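Local coordinates for protein Can2 (Sulfobacillus thermosulfidooxidans, PDB 7BDV) that acts as a CRISPR ancillary effector, a dual-specificity nuclease that binds cyclic tetra-adenylate and potentiates type III CRISPR defence, at residues Tyr257-Leu262 with Phe281-Lys286. Sequence-based numbering, arbitrary orientation.
Sequences YPIKNL and FLYHNK
Lys260 and Leu282 lock the two backbones together with a reciprocal pair of hydrogen bonds. Lys260 N donates to Leu282 O and Leu282 N returns the favour to Lys260 O, each at 2.8 Å, nearly straight and in the plane of the accepting carbonyl. The packing is tight on the side where Ile259 meets Phe281. Ile259 CG2 sits 3.7 Å from Phe281 CB and Ile259 CD1 lies over one face of the Phe281 ring, while Leu262 brings its CD1 to 4.0 Å from Phe281 CD1, the two side chains running alongside each other. Phe281 CG lies between its backbone N and carbonyl carbon (chi1 55°), which brings the ring against Ile259 and Leu262; the ring also stacks with His288 and touches Ile364 of helix 356-365, and helix 231-254 packs against Ile259 and Leu262.

In the Card1-like endonuclease domain, Lys260 makes a single antiparallel hydrogen-bonded bridge to strand 279-283, just before the chain turns a corner at Asn261 into strand 262-269. Across from it, strand 279-283 folds back through a type I' turn, Tyr283 to Lys286, into strand 286-291.

Pro258, centre of an inverse gamma turn, lies on the solvent side, yet its CD still packs 3.6 Å from CE1 of buried Tyr283, and its carbonyl O meets the edge of the same ring. With CG anti to the backbone N (chi1 -173°), Tyr283 extends along the loop until its OH comes 3.5 Å from Tyr257 CD2, near the plane of the Tyr257 ring and at its edge. The looser contact is on the sheet face shared by Lys260 and Leu282: Lys260 CB lies 4.1 Å from Leu282 CB, and the lysine chain bends away to place NZ on the carbonyls of Asp139 and Leu141.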
loop_
_atom_site.group_PDB
_atom_site.type_symbol
_atom_site.label_atom_id
_atom_site.label_comp_id
_atom_site.label_asym_id
_atom_site.label_seq_id
_atom_site.Cartn_x
_atom_site.Cartn_y
_atom_site.Cartn_z
ATOM N N TYR A 257 -14.243 21.543 -14.029
ATOM C CA TYR A 257 -13.930 20.990 -12.693
ATOM C C TYR A 257 -12.596 21.582 -12.234
ATOM O O TYR A 257 -11.647 21.681 -13.021
ATOM C CB TYR A 257 -13.883 19.468 -12.731
ATOM C CG TYR A 257 -15.181 18.810 -13.135
ATOM C CD1 TYR A 257 -15.572 18.751 -14.459
ATOM C CD2 TYR A 257 -15.964 18.157 -12.209
ATOM C CE1 TYR A 257 -16.744 18.124 -14.850
ATOM C CE2 TYR A 257 -17.137 17.514 -12.577
ATOM C CZ TYR A 257 -17.536 17.512 -13.900
ATOM O OH TYR A 257 -18.716 16.929 -14.282
ATOM N N PRO A 258 -12.497 21.992 -10.949
ATOM C CA PRO A 258 -11.282 22.613 -10.404
ATOM C C PRO A 258 -10.142 21.617 -10.121
ATOM O O PRO A 258 -9.760 21.418 -9.011
ATOM C CB PRO A 258 -11.797 23.235 -9.098
ATOM C CG PRO A 258 -12.846 22.255 -8.641
ATOM C CD PRO A 258 -13.547 21.864 -9.929
ATOM N N ILE A 259 -9.640 20.967 -11.161
ATOM C CA ILE A 259 -8.396 20.159 -11.136
ATOM C C ILE A 259 -7.234 21.144 -10.919
ATOM O O ILE A 259 -7.210 22.116 -11.643
ATOM C CB ILE A 259 -8.303 19.379 -12.457
ATOM C CG1 ILE A 259 -9.228 18.146 -12.408
ATOM C CG2 ILE A 259 -6.875 19.021 -12.773
ATOM C CD1 ILE A 259 -9.257 17.359 -13.684
ATOM N N LYS A 260 -6.317 20.874 -9.993
ATOM C CA LYS A 260 -5.200 21.799 -9.631
ATOM C C LYS A 260 -3.848 21.150 -9.938
ATOM O O LYS A 260 -3.698 19.917 -9.692
ATOM C CB LYS A 260 -5.269 22.148 -8.137
ATOM C CG LYS A 260 -6.137 23.342 -7.795
ATOM C CD LYS A 260 -5.831 23.887 -6.415
ATOM C CE LYS A 260 -4.458 24.513 -6.292
ATOM N NZ LYS A 260 -4.154 24.800 -4.876
ATOM N N ASN A 261 -2.880 21.947 -10.410
ATOM C CA ASN A 261 -1.451 21.555 -10.537
ATOM C C ASN A 261 -1.310 20.330 -11.452
ATOM O O ASN A 261 -0.473 19.450 -11.163
ATOM C CB ASN A 261 -0.824 21.287 -9.168
ATOM C CG ASN A 261 -0.829 22.489 -8.243
ATOM O OD1 ASN A 261 -0.974 22.363 -7.025
ATOM N ND2 ASN A 261 -0.651 23.675 -8.797
ATOM N N LEU A 262 -2.104 20.261 -12.520
ATOM C CA LEU A 262 -2.045 19.158 -13.520
ATOM C C LEU A 262 -0.649 19.153 -14.120
ATOM O O LEU A 262 -0.244 20.185 -14.685
ATOM C CB LEU A 262 -3.101 19.416 -14.587
ATOM C CG LEU A 262 -3.172 18.392 -15.713
ATOM C CD1 LEU A 262 -3.431 16.984 -15.189
ATOM C CD2 LEU A 262 -4.245 18.782 -16.717
ATOM N N PHE A 281 -2.440 15.253 -10.603
ATOM C CA PHE A 281 -3.167 16.499 -10.266
ATOM C C PHE A 281 -3.718 16.349 -8.861
ATOM O O PHE A 281 -3.771 15.185 -8.313
ATOM C CB PHE A 281 -4.276 16.826 -11.270
ATOM C CG PHE A 281 -5.305 15.745 -11.495
ATOM C CD1 PHE A 281 -5.047 14.685 -12.353
ATOM C CD2 PHE A 281 -6.514 15.777 -10.839
ATOM C CE1 PHE A 281 -5.990 13.685 -12.539
ATOM C CE2 PHE A 281 -7.468 14.785 -11.042
ATOM C CZ PHE A 281 -7.203 13.745 -11.897
ATOM N N LEU A 282 -4.147 17.483 -8.321
ATOM C CA LEU A 282 -4.920 17.574 -7.067
ATOM C C LEU A 282 -6.365 17.854 -7.441
ATOM O O LEU A 282 -6.639 18.690 -8.324
ATOM C CB LEU A 282 -4.377 18.701 -6.183
ATOM C CG LEU A 282 -3.175 18.370 -5.324
ATOM C CD1 LEU A 282 -2.733 19.609 -4.562
ATOM C CD2 LEU A 282 -3.476 17.255 -4.352
ATOM N N TYR A 283 -7.272 17.225 -6.730
ATOM C CA TYR A 283 -8.723 17.492 -6.824
ATOM C C TYR A 283 -9.322 17.194 -5.470
ATOM O O TYR A 283 -9.145 16.064 -5.023
ATOM C CB TYR A 283 -9.370 16.628 -7.906
ATOM C CG TYR A 283 -10.808 16.975 -8.160
ATOM C CD1 TYR A 283 -11.106 18.146 -8.804
ATOM C CD2 TYR A 283 -11.862 16.160 -7.760
ATOM C CE1 TYR A 283 -12.412 18.525 -9.049
ATOM C CE2 TYR A 283 -13.177 16.517 -8.001
ATOM C CZ TYR A 283 -13.452 17.709 -8.644
ATOM O OH TYR A 283 -14.726 18.117 -8.884
ATOM N N HIS A 284 -9.969 18.192 -4.857
ATOM C CA HIS A 284 -10.538 18.098 -3.491
ATOM C C HIS A 284 -9.434 17.691 -2.519
ATOM O O HIS A 284 -9.683 16.807 -1.691
ATOM C CB HIS A 284 -11.740 17.136 -3.504
ATOM C CG HIS A 284 -12.905 17.663 -4.262
ATOM N ND1 HIS A 284 -14.054 16.914 -4.468
ATOM C CD2 HIS A 284 -13.111 18.869 -4.843
ATOM C CE1 HIS A 284 -14.916 17.639 -5.153
ATOM N NE2 HIS A 284 -14.350 18.846 -5.411
ATOM N N ASN A 285 -8.237 18.266 -2.657
ATOM C CA ASN A 285 -7.108 18.072 -1.714
ATOM C C ASN A 285 -6.602 16.625 -1.708
ATOM O O ASN A 285 -5.913 16.277 -0.771
ATOM C CB ASN A 285 -7.515 18.477 -0.300
ATOM C CG ASN A 285 -7.897 19.937 -0.261
ATOM O OD1 ASN A 285 -7.136 20.772 -0.751
ATOM N ND2 ASN A 285 -9.088 20.241 0.240
ATOM N N LYS A 286 -6.905 15.838 -2.732
ATOM C CA LYS A 286 -6.404 14.446 -2.866
ATOM C C LYS A 286 -5.518 14.347 -4.102
ATOM O O LYS A 286 -5.950 14.882 -5.172
ATOM C CB LYS A 286 -7.586 13.488 -2.994
ATOM C CG LYS A 286 -8.448 13.346 -1.757
ATOM C CD LYS A 286 -9.523 12.291 -1.980
ATOM C CE LYS A 286 -10.654 12.326 -0.979
ATOM N NZ LYS A 286 -11.664 13.342 -1.370
HETATM O O HOH W 1 -9.729 21.071 -6.612
#